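Local atomic coordinates of CdiI (Burkholderia pseudomallei 1026a, PDB entry 4G6V), a protein that probably acts as an immunity protein, binding the CdiA-CT tRNase toxin of a contact-dependent growth inhibition system and neutralising it. Residues I3-Y8 with I93-E98; C7-D12 with S60-S65; I11-A16 with V40-F45; H54-E59 with G88-I93. All blocks are in the same frame, centred on the assembly; numbering follows the deposited sequence.

Contact 1: I3-Y8 with I93-E98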
loop_
_atom_site.group_PDB
_atom_site.type_symbol
_atom_site.label_atom_id
_atom_site.label_comp_id
_atom_site.label_asym_id
_atom_site.label_seq_id
_atom_site.Cartn_x
_atom_site.Cartn_y
_atom_site.Cartn_z
ATOM N N ILE B 3 2.920 -3.487 -0.644
ATOM C CA ILE B 3 2.029 -3.748 0.487
ATOM C C ILE B 3 2.224 -2.766 1.639
ATOM O O ILE B 3 3.336 -2.568 2.132
ATOM C CB ILE B 3 2.127 -5.207 0.962
ATOM C CG1 ILE B 3 1.399 -6.112 -0.033
ATOM C CG2 ILE B 3 1.512 -5.362 2.301
ATOM C CD1 ILE B 3 1.696 -7.594 0.154
ATOM N N ASP B 4 1.128 -2.142 2.049
ATOM C CA ASP B 4 1.197 -1.108 3.067
ATOM C C ASP B 4 0.198 -1.362 4.190
ATOM O O ASP B 4 -0.981 -1.608 3.946
ATOM C CB ASP B 4 0.959 0.277 2.443
ATOM C CG ASP B 4 2.104 0.711 1.538
ATOM O OD1 ASP B 4 3.273 0.478 1.919
ATOM O OD2 ASP B 4 1.843 1.274 0.449
ATOM N N LEU B 5 0.684 -1.296 5.422
ATOM C CA LEU B 5 -0.179 -1.312 6.594
ATOM C C LEU B 5 -0.598 0.123 6.931
ATOM O O LEU B 5 0.239 0.989 7.209
ATOM C CB LEU B 5 0.532 -2.003 7.769
ATOM C CG LEU B 5 0.997 -3.444 7.465
ATOM C CD1 LEU B 5 1.742 -4.090 8.625
ATOM C CD2 LEU B 5 -0.164 -4.338 7.024
ATOM N N PHE B 6 -1.898 0.369 6.834
ATOM C CA PHE B 6 -2.480 1.638 7.216
ATOM C C PHE B 6 -2.776 1.585 8.702
ATOM O O PHE B 6 -3.554 0.761 9.145
ATOM C CB PHE B 6 -3.773 1.870 6.455
ATOM C CG PHE B 6 -3.567 2.464 5.120
ATOM C CD1 PHE B 6 -4.144 3.674 4.785
ATOM C CD2 PHE B 6 -2.757 1.838 4.192
ATOM C CE1 PHE B 6 -3.921 4.242 3.524
ATOM C CE2 PHE B 6 -2.538 2.397 2.925
ATOM C CZ PHE B 6 -3.117 3.597 2.600
ATOM N N CYS B 7 -2.158 2.462 9.475
ATOM C CA CYS B 7 -2.236 2.372 10.920
ATOM C C CYS B 7 -2.863 3.620 11.439
ATOM O O CYS B 7 -2.306 4.690 11.298
ATOM C CB CYS B 7 -0.834 2.239 11.513
ATOM S SG CYS B 7 0.051 0.764 10.940
ATOM N N TYR B 8 -4.033 3.485 12.021
ATOM C CA TYR B 8 -4.701 4.594 12.694
ATOM C C TYR B 8 -4.549 4.519 14.214
ATOM O O TYR B 8 -4.652 3.433 14.817
ATOM C CB TYR B 8 -6.183 4.606 12.344
ATOM C CG TYR B 8 -6.453 4.474 10.873
ATOM C CD1 TYR B 8 -6.944 5.542 10.154
ATOM C CD2 TYR B 8 -6.208 3.271 10.200
ATOM C CE1 TYR B 8 -7.201 5.429 8.800
ATOM C CE2 TYR B 8 -6.472 3.142 8.851
ATOM C CZ TYR B 8 -6.967 4.228 8.155
ATOM O OH TYR B 8 -7.229 4.127 6.810
ATOM N N ILE B 93 -5.224 -1.487 12.447
ATOM C CA ILE B 93 -4.302 -1.733 11.326
ATOM C C ILE B 93 -5.009 -2.363 10.133
ATOM O O ILE B 93 -5.461 -3.499 10.212
ATOM C CB ILE B 93 -3.136 -2.672 11.711
ATOM C CG1 ILE B 93 -2.321 -2.100 12.873
ATOM C CG2 ILE B 93 -2.246 -2.946 10.488
ATOM C CD1 ILE B 93 -1.177 -3.014 13.310
ATOM N N LEU B 94 -5.097 -1.634 9.032
ATOM C CA LEU B 94 -5.665 -2.179 7.813
ATOM C C LEU B 94 -4.585 -2.404 6.732
ATOM O O LEU B 94 -3.965 -1.466 6.211
ATOM C CB LEU B 94 -6.774 -1.268 7.283
ATOM C CG LEU B 94 -7.942 -0.894 8.190
ATOM C CD1 LEU B 94 -8.975 -0.101 7.426
ATOM C CD2 LEU B 94 -8.596 -2.125 8.768
ATOM N N GLN B 95 -4.355 -3.662 6.385
ATOM C CA GLN B 95 -3.449 -3.951 5.295
ATOM C C GLN B 95 -4.066 -3.376 4.023
ATOM O O GLN B 95 -5.230 -3.671 3.693
ATOM C CB GLN B 95 -3.239 -5.441 5.165
ATOM C CG GLN B 95 -2.090 -5.790 4.273
ATOM C CD GLN B 95 -1.573 -7.185 4.516
ATOM O OE1 GLN B 95 -1.652 -7.709 5.631
ATOM N NE2 GLN B 95 -1.031 -7.795 3.474
ATOM N N ASP B 96 -3.284 -2.534 3.343
ATOM C CA ASP B 96 -3.710 -1.814 2.145
ATOM C C ASP B 96 -5.062 -1.146 2.333
ATOM O O ASP B 96 -5.860 -1.016 1.389
ATOM C CB ASP B 96 -3.675 -2.722 0.902
ATOM C CG ASP B 96 -2.250 -2.943 0.380
ATOM O OD1 ASP B 96 -1.398 -2.020 0.544
ATOM O OD2 ASP B 96 -1.984 -4.036 -0.187
ATOM N N ASN B 97 -5.302 -0.731 3.573
ATOM C CA ASN B 97 -6.467 0.067 3.915
ATOM C C ASN B 97 -7.759 -0.690 3.641
ATOM O O ASN B 97 -8.807 -0.087 3.424
ATOM C CB ASN B 97 -6.427 1.405 3.153
ATOM C CG ASN B 97 -7.014 2.563 3.959
ATOM O OD1 ASN B 97 -7.068 2.525 5.196
ATOM N ND2 ASN B 97 -7.467 3.593 3.254
ATOM N N GLU B 98 -7.669 -2.019 3.665
ATOM C CA GLU B 98 -8.804 -2.901 3.362
ATOM C C GLU B 98 -9.029 -3.979 4.405
ATOM O O GLU B 98 -10.139 -4.141 4.897
ATOM C CB GLU B 98 -8.623 -3.591 2.005
ATOM C CG GLU B 98 -8.806 -2.659 0.842
ATOM C CD GLU B 98 -8.602 -3.323 -0.496
ATOM O OE1 GLU B 98 -8.437 -2.577 -1.477
ATOM O OE2 GLU B 98 -8.600 -4.567 -0.576
#

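Contact 2: C7-D12 with S60-S65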
loop_
_atom_site.group_PDB
_atom_site.type_symbol
_atom_site.label_atom_id
_atom_site.label_comp_id
_atom_site.label_asym_id
_atom_site.label_seq_id
_atom_site.Cartn_x
_atom_site.Cartn_y
_atom_site.Cartn_z
ATOM N N CYS B 7 -2.158 2.462 9.475
ATOM C CA CYS B 7 -2.236 2.372 10.920
ATOM C C CYS B 7 -2.863 3.620 11.439
ATOM O O CYS B 7 -2.306 4.690 11.298
ATOM C CB CYS B 7 -0.834 2.239 11.513
ATOM S SG CYS B 7 0.051 0.764 10.940
ATOM N N TYR B 8 -4.033 3.485 12.021
ATOM C CA TYR B 8 -4.701 4.594 12.694
ATOM C C TYR B 8 -4.549 4.519 14.214
ATOM O O TYR B 8 -4.652 3.433 14.817
ATOM C CB TYR B 8 -6.183 4.606 12.344
ATOM C CG TYR B 8 -6.453 4.474 10.873
ATOM C CD1 TYR B 8 -6.944 5.542 10.154
ATOM C CD2 TYR B 8 -6.208 3.271 10.200
ATOM C CE1 TYR B 8 -7.201 5.429 8.800
ATOM C CE2 TYR B 8 -6.472 3.142 8.851
ATOM C CZ TYR B 8 -6.967 4.228 8.155
ATOM O OH TYR B 8 -7.229 4.127 6.810
ATOM N N LEU B 9 -4.318 5.682 14.825
ATOM C CA LEU B 9 -4.115 5.773 16.264
ATOM C C LEU B 9 -5.095 6.727 16.923
ATOM O O LEU B 9 -5.493 7.737 16.346
ATOM C CB LEU B 9 -2.689 6.220 16.587
ATOM C CG LEU B 9 -1.524 5.300 16.222
ATOM C CD1 LEU B 9 -0.215 6.003 16.495
ATOM C CD2 LEU B 9 -1.591 3.983 16.984
ATOM N N SER B 10 -5.473 6.409 18.153
ATOM C CA SER B 10 -6.366 7.267 18.904
ATOM C C SER B 10 -5.565 8.415 19.532
ATOM O O SER B 10 -6.118 9.475 19.792
ATOM C CB SER B 10 -7.106 6.461 19.961
ATOM O OG SER B 10 -6.224 6.095 21.005
ATOM N N ILE B 11 -4.262 8.207 19.742
ATOM C CA ILE B 11 -3.390 9.237 20.334
ATOM C C ILE B 11 -2.941 10.305 19.326
ATOM O O ILE B 11 -3.060 10.128 18.121
ATOM C CB ILE B 11 -2.151 8.623 21.042
ATOM C CG1 ILE B 11 -1.295 7.830 20.063
ATOM C CG2 ILE B 11 -2.590 7.689 22.136
ATOM C CD1 ILE B 11 -0.001 7.339 20.654
ATOM N N ASP B 12 -2.427 11.424 19.824
ATOM C CA ASP B 12 -2.002 12.519 18.943
ATOM C C ASP B 12 -0.654 12.245 18.264
ATOM O O ASP B 12 0.067 11.298 18.612
ATOM C CB ASP B 12 -1.997 13.858 19.681
ATOM C CG ASP B 12 -0.885 13.952 20.718
ATOM O OD1 ASP B 12 -0.426 15.080 21.026
ATOM O OD2 ASP B 12 -0.465 12.888 21.223
ATOM N N SER B 60 -4.201 10.392 14.831
ATOM C CA SER B 60 -3.019 10.322 13.993
ATOM C C SER B 60 -3.037 9.062 13.101
ATOM O O SER B 60 -3.823 8.129 13.299
ATOM C CB SER B 60 -1.743 10.423 14.840
ATOM O OG SER B 60 -1.687 9.406 15.828
ATOM N N PHE B 61 -2.173 9.066 12.100
ATOM C CA PHE B 61 -2.104 8.001 11.122
ATOM C C PHE B 61 -0.648 7.854 10.678
ATOM O O PHE B 61 0.098 8.836 10.588
ATOM C CB PHE B 61 -2.959 8.360 9.907
ATOM C CG PHE B 61 -2.688 7.505 8.723
ATOM C CD1 PHE B 61 -3.459 6.392 8.470
ATOM C CD2 PHE B 61 -1.637 7.792 7.868
ATOM C CE1 PHE B 61 -3.191 5.586 7.371
ATOM C CE2 PHE B 61 -1.366 6.991 6.767
ATOM C CZ PHE B 61 -2.138 5.891 6.512
ATOM N N PHE B 62 -0.225 6.633 10.416
ATOM C CA PHE B 62 1.064 6.470 9.774
ATOM C C PHE B 62 1.049 5.188 8.950
ATOM O O PHE B 62 0.145 4.352 9.084
ATOM C CB PHE B 62 2.195 6.452 10.799
ATOM C CG PHE B 62 2.200 5.230 11.644
ATOM C CD1 PHE B 62 2.750 4.045 11.162
ATOM C CD2 PHE B 62 1.632 5.242 12.905
ATOM C CE1 PHE B 62 2.735 2.877 11.923
ATOM C CE2 PHE B 62 1.608 4.072 13.678
ATOM C CZ PHE B 62 2.165 2.883 13.178
ATOM N N LEU B 63 2.047 5.040 8.093
ATOM C CA LEU B 63 2.082 3.932 7.165
ATOM C C LEU B 63 3.289 3.042 7.444
ATOM O O LEU B 63 4.347 3.522 7.861
ATOM C CB LEU B 63 2.116 4.482 5.748
ATOM C CG LEU B 63 1.584 3.624 4.604
ATOM C CD1 LEU B 63 0.122 3.305 4.842
ATOM C CD2 LEU B 63 1.777 4.347 3.258
ATOM N N VAL B 64 3.107 1.737 7.248
ATOM C CA VAL B 64 4.205 0.771 7.306
ATOM C C VAL B 64 4.280 0.019 5.971
ATOM O O VAL B 64 3.374 -0.718 5.614
ATOM C CB VAL B 64 4.042 -0.246 8.462
ATOM C CG1 VAL B 64 5.247 -1.176 8.564
ATOM C CG2 VAL B 64 3.877 0.468 9.765
ATOM N N SER B 65 5.363 0.224 5.233
ATOM C CA SER B 65 5.527 -0.405 3.934
ATOM C C SER B 65 6.365 -1.654 4.015
ATOM O O SER B 65 7.348 -1.708 4.759
ATOM C CB SER B 65 6.174 0.564 2.963
ATOM O OG SER B 65 5.254 1.594 2.632
#

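Contact 3: I11-A16 with V40-F45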
loop_
_atom_site.group_PDB
_atom_site.type_symbol
_atom_site.label_atom_id
_atom_site.label_comp_id
_atom_site.label_asym_id
_atom_site.label_seq_id
_atom_site.Cartn_x
_atom_site.Cartn_y
_atom_site.Cartn_z
ATOM N N ILE B 11 -4.262 8.207 19.742
ATOM C CA ILE B 11 -3.390 9.237 20.334
ATOM C C ILE B 11 -2.941 10.305 19.326
ATOM O O ILE B 11 -3.060 10.128 18.121
ATOM C CB ILE B 11 -2.151 8.623 21.042
ATOM C CG1 ILE B 11 -1.295 7.830 20.063
ATOM C CG2 ILE B 11 -2.590 7.689 22.136
ATOM C CD1 ILE B 11 -0.001 7.339 20.654
ATOM N N ASP B 12 -2.427 11.424 19.824
ATOM C CA ASP B 12 -2.002 12.519 18.943
ATOM C C ASP B 12 -0.654 12.245 18.264
ATOM O O ASP B 12 0.067 11.298 18.612
ATOM C CB ASP B 12 -1.997 13.858 19.681
ATOM C CG ASP B 12 -0.885 13.952 20.718
ATOM O OD1 ASP B 12 -0.426 15.080 21.026
ATOM O OD2 ASP B 12 -0.465 12.888 21.223
ATOM N N ARG B 13 -0.341 13.070 17.276
ATOM C CA ARG B 13 0.797 12.829 16.404
ATOM C C ARG B 13 2.125 12.736 17.167
ATOM O O ARG B 13 2.852 11.743 17.058
ATOM C CB ARG B 13 0.843 13.899 15.324
ATOM C CG ARG B 13 1.970 13.726 14.356
ATOM C CD ARG B 13 2.302 15.027 13.703
ATOM N NE ARG B 13 2.583 16.036 14.723
ATOM C CZ ARG B 13 3.673 16.031 15.498
ATOM N NH1 ARG B 13 4.571 15.052 15.368
ATOM N NH2 ARG B 13 3.866 16.995 16.403
ATOM N N GLY B 14 2.417 13.760 17.966
ATOM C CA GLY B 14 3.641 13.811 18.756
ATOM C C GLY B 14 3.882 12.588 19.628
ATOM O O GLY B 14 4.964 11.992 19.596
ATOM N N ALA B 15 2.874 12.211 20.410
ATOM C CA ALA B 15 2.983 11.050 21.284
ATOM C C ALA B 15 3.194 9.789 20.457
ATOM O O ALA B 15 4.054 8.958 20.774
ATOM C CB ALA B 15 1.729 10.917 22.174
ATOM N N ALA B 16 2.398 9.659 19.396
ATOM C CA ALA B 16 2.499 8.529 18.477
ATOM C C ALA B 16 3.944 8.341 18.039
ATOM O O ALA B 16 4.483 7.225 18.043
ATOM C CB ALA B 16 1.594 8.750 17.260
ATOM N N VAL B 40 4.548 10.002 11.216
ATOM C CA VAL B 40 3.156 10.055 11.632
ATOM C C VAL B 40 2.562 11.393 11.230
ATOM O O VAL B 40 3.225 12.413 11.337
ATOM C CB VAL B 40 3.007 9.903 13.167
ATOM C CG1 VAL B 40 1.525 9.935 13.574
ATOM C CG2 VAL B 40 3.674 8.625 13.647
ATOM N N ARG B 41 1.315 11.387 10.767
ATOM C CA ARG B 41 0.591 12.621 10.511
ATOM C C ARG B 41 -0.704 12.698 11.302
ATOM O O ARG B 41 -1.153 11.721 11.868
ATOM C CB ARG B 41 0.305 12.809 9.025
ATOM C CG ARG B 41 -0.749 11.900 8.439
ATOM C CD ARG B 41 -0.850 12.197 6.970
ATOM N NE ARG B 41 0.504 12.397 6.442
ATOM C CZ ARG B 41 0.815 13.102 5.353
ATOM N NH1 ARG B 41 -0.128 13.703 4.633
ATOM N NH2 ARG B 41 2.086 13.202 4.989
ATOM N N ASP B 42 -1.275 13.891 11.375
ATOM C CA ASP B 42 -2.593 14.068 11.946
ATOM C C ASP B 42 -3.544 13.478 10.931
ATOM O O ASP B 42 -3.384 13.680 9.730
ATOM C CB ASP B 42 -2.931 15.554 12.170
ATOM C CG ASP B 42 -1.915 16.272 13.055
ATOM O OD1 ASP B 42 -1.578 15.738 14.135
ATOM O OD2 ASP B 42 -1.452 17.376 12.668
ATOM N N ALA B 43 -4.529 12.738 11.413
ATOM C CA ALA B 43 -5.544 12.187 10.538
ATOM C C ALA B 43 -6.455 13.294 10.040
ATOM O O ALA B 43 -6.963 14.063 10.832
ATOM C CB ALA B 43 -6.350 11.138 11.277
ATOM N N ASP B 44 -6.655 13.380 8.735
ATOM C CA ASP B 44 -7.669 14.275 8.187
ATOM C C ASP B 44 -9.054 13.619 8.234
ATOM O O ASP B 44 -9.225 12.527 8.788
ATOM C CB ASP B 44 -7.329 14.613 6.745
ATOM C CG ASP B 44 -7.416 13.401 5.840
ATOM O OD1 ASP B 44 -7.636 12.291 6.384
ATOM O OD2 ASP B 44 -7.273 13.546 4.600
ATOM N N PHE B 45 -10.037 14.273 7.620
ATOM C CA PHE B 45 -11.421 13.811 7.701
ATOM C C PHE B 45 -11.627 12.431 7.070
ATOM O O PHE B 45 -12.416 11.640 7.563
ATOM C CB PHE B 45 -12.394 14.823 7.070
ATOM C CG PHE B 45 -13.794 14.304 6.947
ATOM C CD1 PHE B 45 -14.712 14.484 7.972
ATOM C CD2 PHE B 45 -14.186 13.588 5.828
ATOM C CE1 PHE B 45 -16.004 13.971 7.872
ATOM C CE2 PHE B 45 -15.468 13.078 5.718
ATOM C CZ PHE B 45 -16.378 13.267 6.739
HETATM O O HOH W 1 -2.486 14.132 15.837
#

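Contact 4: H54-E59 with G88-I93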
loop_
_atom_site.group_PDB
_atom_site.type_symbol
_atom_site.label_atom_id
_atom_site.label_comp_id
_atom_site.label_asym_id
_atom_site.label_seq_id
_atom_site.Cartn_x
_atom_site.Cartn_y
_atom_site.Cartn_z
ATOM N N HIS B 54 -14.460 1.130 11.580
ATOM C CA HIS B 54 -13.875 -0.015 12.277
ATOM C C HIS B 54 -13.731 0.195 13.778
ATOM O O HIS B 54 -12.864 -0.415 14.407
ATOM C CB HIS B 54 -12.504 -0.318 11.706
ATOM C CG HIS B 54 -12.497 -0.499 10.228
ATOM N ND1 HIS B 54 -12.399 0.552 9.343
ATOM C CD2 HIS B 54 -12.565 -1.622 9.458
ATOM C CE1 HIS B 54 -12.405 0.095 8.101
ATOM N NE2 HIS B 54 -12.509 -1.228 8.153
ATOM N N GLY B 55 -14.555 1.074 14.344
ATOM C CA GLY B 55 -14.634 1.243 15.782
ATOM C C GLY B 55 -13.825 2.362 16.420
ATOM O O GLY B 55 -14.080 2.712 17.575
ATOM N N LEU B 56 -12.876 2.935 15.678
ATOM C CA LEU B 56 -11.846 3.797 16.262
ATOM C C LEU B 56 -11.968 5.255 15.867
ATOM O O LEU B 56 -12.182 5.580 14.699
ATOM C CB LEU B 56 -10.455 3.283 15.886
ATOM C CG LEU B 56 -9.235 4.044 16.392
ATOM C CD1 LEU B 56 -8.762 3.451 17.683
ATOM C CD2 LEU B 56 -8.146 3.937 15.395
ATOM N N VAL B 57 -11.832 6.123 16.866
ATOM C CA VAL B 57 -11.669 7.569 16.693
ATOM C C VAL B 57 -10.176 7.909 16.502
ATOM O O VAL B 57 -9.403 7.940 17.460
ATOM C CB VAL B 57 -12.221 8.327 17.940
ATOM C CG1 VAL B 57 -12.233 9.842 17.713
ATOM C CG2 VAL B 57 -13.610 7.825 18.295
ATOM N N ALA B 58 -9.766 8.148 15.266
ATOM C CA ALA B 58 -8.343 8.362 14.974
ATOM C C ALA B 58 -7.943 9.831 15.079
ATOM O O ALA B 58 -8.665 10.716 14.610
ATOM C CB ALA B 58 -7.979 7.804 13.584
ATOM N N GLU B 59 -6.797 10.082 15.707
ATOM C CA GLU B 59 -6.199 11.421 15.725
ATOM C C GLU B 59 -4.965 11.477 14.843
ATOM O O GLU B 59 -4.712 12.483 14.183
ATOM C CB GLU B 59 -5.823 11.852 17.136
ATOM C CG GLU B 59 -7.030 12.013 18.048
ATOM C CD GLU B 59 -8.075 12.986 17.494
ATOM O OE1 GLU B 59 -7.699 13.935 16.763
ATOM O OE2 GLU B 59 -9.277 12.802 17.802
ATOM N N GLY B 88 -0.521 2.660 25.595
ATOM C CA GLY B 88 -1.339 3.762 26.078
ATOM C C GLY B 88 -2.494 4.194 25.185
ATOM O O GLY B 88 -3.090 5.253 25.415
ATOM N N GLY B 89 -2.827 3.383 24.181
ATOM C CA GLY B 89 -3.895 3.731 23.261
ATOM C C GLY B 89 -4.324 2.632 22.302
ATOM O O GLY B 89 -3.753 1.538 22.259
ATOM N N ALA B 90 -5.347 2.944 21.517
ATOM C CA ALA B 90 -5.913 2.013 20.559
ATOM C C ALA B 90 -5.277 2.182 19.169
ATOM O O ALA B 90 -4.930 3.305 18.750
ATOM C CB ALA B 90 -7.419 2.220 20.481
ATOM N N ILE B 91 -5.106 1.067 18.463
ATOM C CA ILE B 91 -4.593 1.119 17.097
ATOM C C ILE B 91 -5.415 0.234 16.178
ATOM O O ILE B 91 -5.724 -0.896 16.518
ATOM C CB ILE B 91 -3.049 0.803 16.985
ATOM C CG1 ILE B 91 -2.539 1.119 15.584
ATOM C CG2 ILE B 91 -2.711 -0.619 17.328
ATOM C CD1 ILE B 91 -1.131 0.618 15.321
ATOM N N LEU B 92 -5.804 0.766 15.028
ATOM C CA LEU B 92 -6.446 -0.054 14.010
ATOM C C LEU B 92 -5.412 -0.255 12.908
ATOM O O LEU B 92 -4.756 0.704 12.506
ATOM C CB LEU B 92 -7.699 0.653 13.487
ATOM C CG LEU B 92 -8.243 0.282 12.110
ATOM C CD1 LEU B 92 -8.814 -1.094 12.157
ATOM C CD2 LEU B 92 -9.287 1.282 11.662
ATOM N N ILE B 93 -5.224 -1.487 12.447
ATOM C CA ILE B 93 -4.302 -1.733 11.326
ATOM C C ILE B 93 -5.009 -2.363 10.133
ATOM O O ILE B 93 -5.461 -3.499 10.212
ATOM C CB ILE B 93 -3.136 -2.672 11.711
ATOM C CG1 ILE B 93 -2.321 -2.100 12.873
ATOM C CG2 ILE B 93 -2.246 -2.946 10.488
ATOM C CD1 ILE B 93 -1.177 -3.014 13.310
#

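Contact 1: I3-Y8 with I93-E98
Leu5 faces Gln95, Phe6 faces Leu94 and Cys7 faces Ile93 in three successive antiparallel pairs, where strands 4-9 and 91-95 adjoin within a five-stranded antiparallel sheet. Phe6 and Leu94 make the hydrogen-bonded pair: Phe6 N gives to Leu94 O at 2.8 Å, and Leu94 N returns a bond to Phe6 O at 2.9 Å. On the face of Leu5, Cys7, Ile93 and Gln95, which helix 75-84 covers, Leu5 CD2 fits the hollow at the root of Gln95, 3.7 Å from Gln95 CG. Ile93 CG2 fills the next dip, 4.0 Å from Leu5 CB. The extended Gln95 chain, directed away from its main-chain nitrogen (chi1 -167°), runs past Leu5 until NE2 meets Ile3 CG2; OE1 accepts from Arg101 of the same chain, and NE2 bonds Thr59 of the toxin chain. On the opposite face the bump is Asn97. Its CB sits over the centre of the Phe6 ring, 3.5 Å above the plane, and its amide stacks on that ring with the planes 19° apart, while ND2 bonds Thr117 of the toxin chain. The tight turn that brings Asn97 back is held by Leu94 O, which receives Phe6 N and Asn97 N from opposite faces of its plane. Asp4 and Asp96 both form salt bridges to Lys121 of the toxin chain, which probably offsets the like charges; Asp4 also bonds Ser65. Across the strands, Asp96 N bonds Asp4 O, and Asp4 N hydrogen-bonds Asp96 OD1 at 2.9 Å, from above the carboxylate plane, 44° out of it.

Contact 2: C7-D12 with S60-S65
Phe62 lays its ring against Cys7, its antiparallel hydrogen-bonded partner across strands 4-9 and 60-66. From CB, a chi1 of 70° sets CG between the backbone N and the carbonyl carbon, and this turns the ring back across the strand pair. On one flank, Phe62 CE1 is 3.6 Å from Cys7 SG, in an oblique sulfur-aromatic contact, and Val64 CG2 sits at the edge by CE1. On the other, Leu9 CD1 comes in at the ring edge, 3.9 Å from Phe62 CE2. The Cys7 methylene lies over the ring face in a CH-pi contact, with Cys7 CB 3.5 Å from Phe62 CZ at the tip.

On the other side of the sheet, Phe61 points its edge at the face of Tyr8 in a T-shaped pair, centroids 5.2 Å apart and planes at 73°. Ser60 OG donates at 2.8 Å to Ile11 O, in the loop past the end of strand 4-9, and so ties that loop to the sheet. The sheet face that bears Phe62 is covered by helix 13-26, through Leu20, and Phe62 is flanked by Ile37 and Val40 of strand 35-42, whereas Tyr8 and Phe61 pack against helix 45-53.

Contact 3: I11-A16 with V40-F45
Arg13 and Ala16, one turn apart at the start of helix 13-26, straddle Val40 of strand 35-42. Val40 CG1 fits between them, 3.9 Å from both Ala16 CB and Arg13 CG. The aliphatic part of Arg13 does the touching: CG also lies 3.5 Å from Val40 O, and CB comes within 3.3 Å of Asp42 OD1. CG stands anti to the backbone N (chi1 -179°), which carries CG and CD out to Val40 O, and a bend at chi3 then swings the guanidinium aside. Arg13 NE stays 4.2 Å from Asp42 OD1, beyond a salt bridge, with the guanidinium and carboxylate planes 65° apart; the opposite charges attract probably only loosely.

No direct hydrogen bond joins the two segments. A water spans them instead, donating to Asp42 OD1 and accepting a weak bond from Arg13 N, in the first turn of the helix.

Further out, Asp12 occupies the N-cap position, and its O receives Ala16 N, closing the first helical turn. Val40 is fixed from two sides, because its N bonds Glu17 OE1 of the same helix while its side chain rests on Ser60 and Phe62 of the adjoining strand. Arg41 is paired by backbone bonds with Phe61. The contact therefore seats the N-terminal turn of a helix on an outermost strand, in a layered alpha+beta arrangement with a helix packed on an antiparallel sheet.

Contact 4: H54-E59 with G88-I93
Leu56 reaches down from the loop that joins helix 45-53 to strand 60-66 and packs on Ala90 and Leu92, at the start of strand 91-95 in the antiparallel sheet. Every contact between the two segments is made by carbon-rich side chains. The two methyls of Leu56 are shared out: Leu56 CD1 lies against Ala90 CB at 3.3 Å, and Leu56 CD2 against Leu92 CB at 3.8 Å. With chi1 at 180° the side chain extends toward the strand, and its methyls divide between these two residues. Leu56 also touches Tyr8 and Ser10, which links the loop to strand 4-9 and the turn that follows it.

No hydrogen bond crosses between the segments. Backbone hydrogen bonds hold Leu92 to Tyr8 and Ala90 to Ser10, so the floor under Leu56 is fixed by strand 4-9 and the loop after it. In the loop above, Gly55 has a positive phi of 96°, which probably helps turn the chain between His54 and Leu56. His54 is anchored by a hydrogen bond from ND1 to Ile50 O in the preceding helix.

The aromatic residue meets the strand mainly through its aliphatic root, and its side chain crosses Leu92 at about a right angle. Both methyls of Leu92 are turned to it, CD1 at 3.8 Å from His54 CB and CD2 at 3.6 Å from that same atom.

Contacts 1 and 2 form the buried centre, pairing strand 4-9 with its neighbours 91-95 and 60-66; they share Cys7 and Tyr8, and their centres are about 9 Å apart. Backbone ladders and aromatic packing dominate there, although one end of contact 1 becomes polar where the toxin chain binds. Contact 3 is only partly buried and trades the ladder for aliphatic packing and a water bridge, tying helix 13-26 to strand 35-42. Contact 4 lies at the surface and is purely apolar across its segments; it packs a loop against the start of strand 91-95, which contact 1 uses too. Tyr8 O hydrogen-bonds Leu92 N, joining contacts 1 and 2 to contact 4.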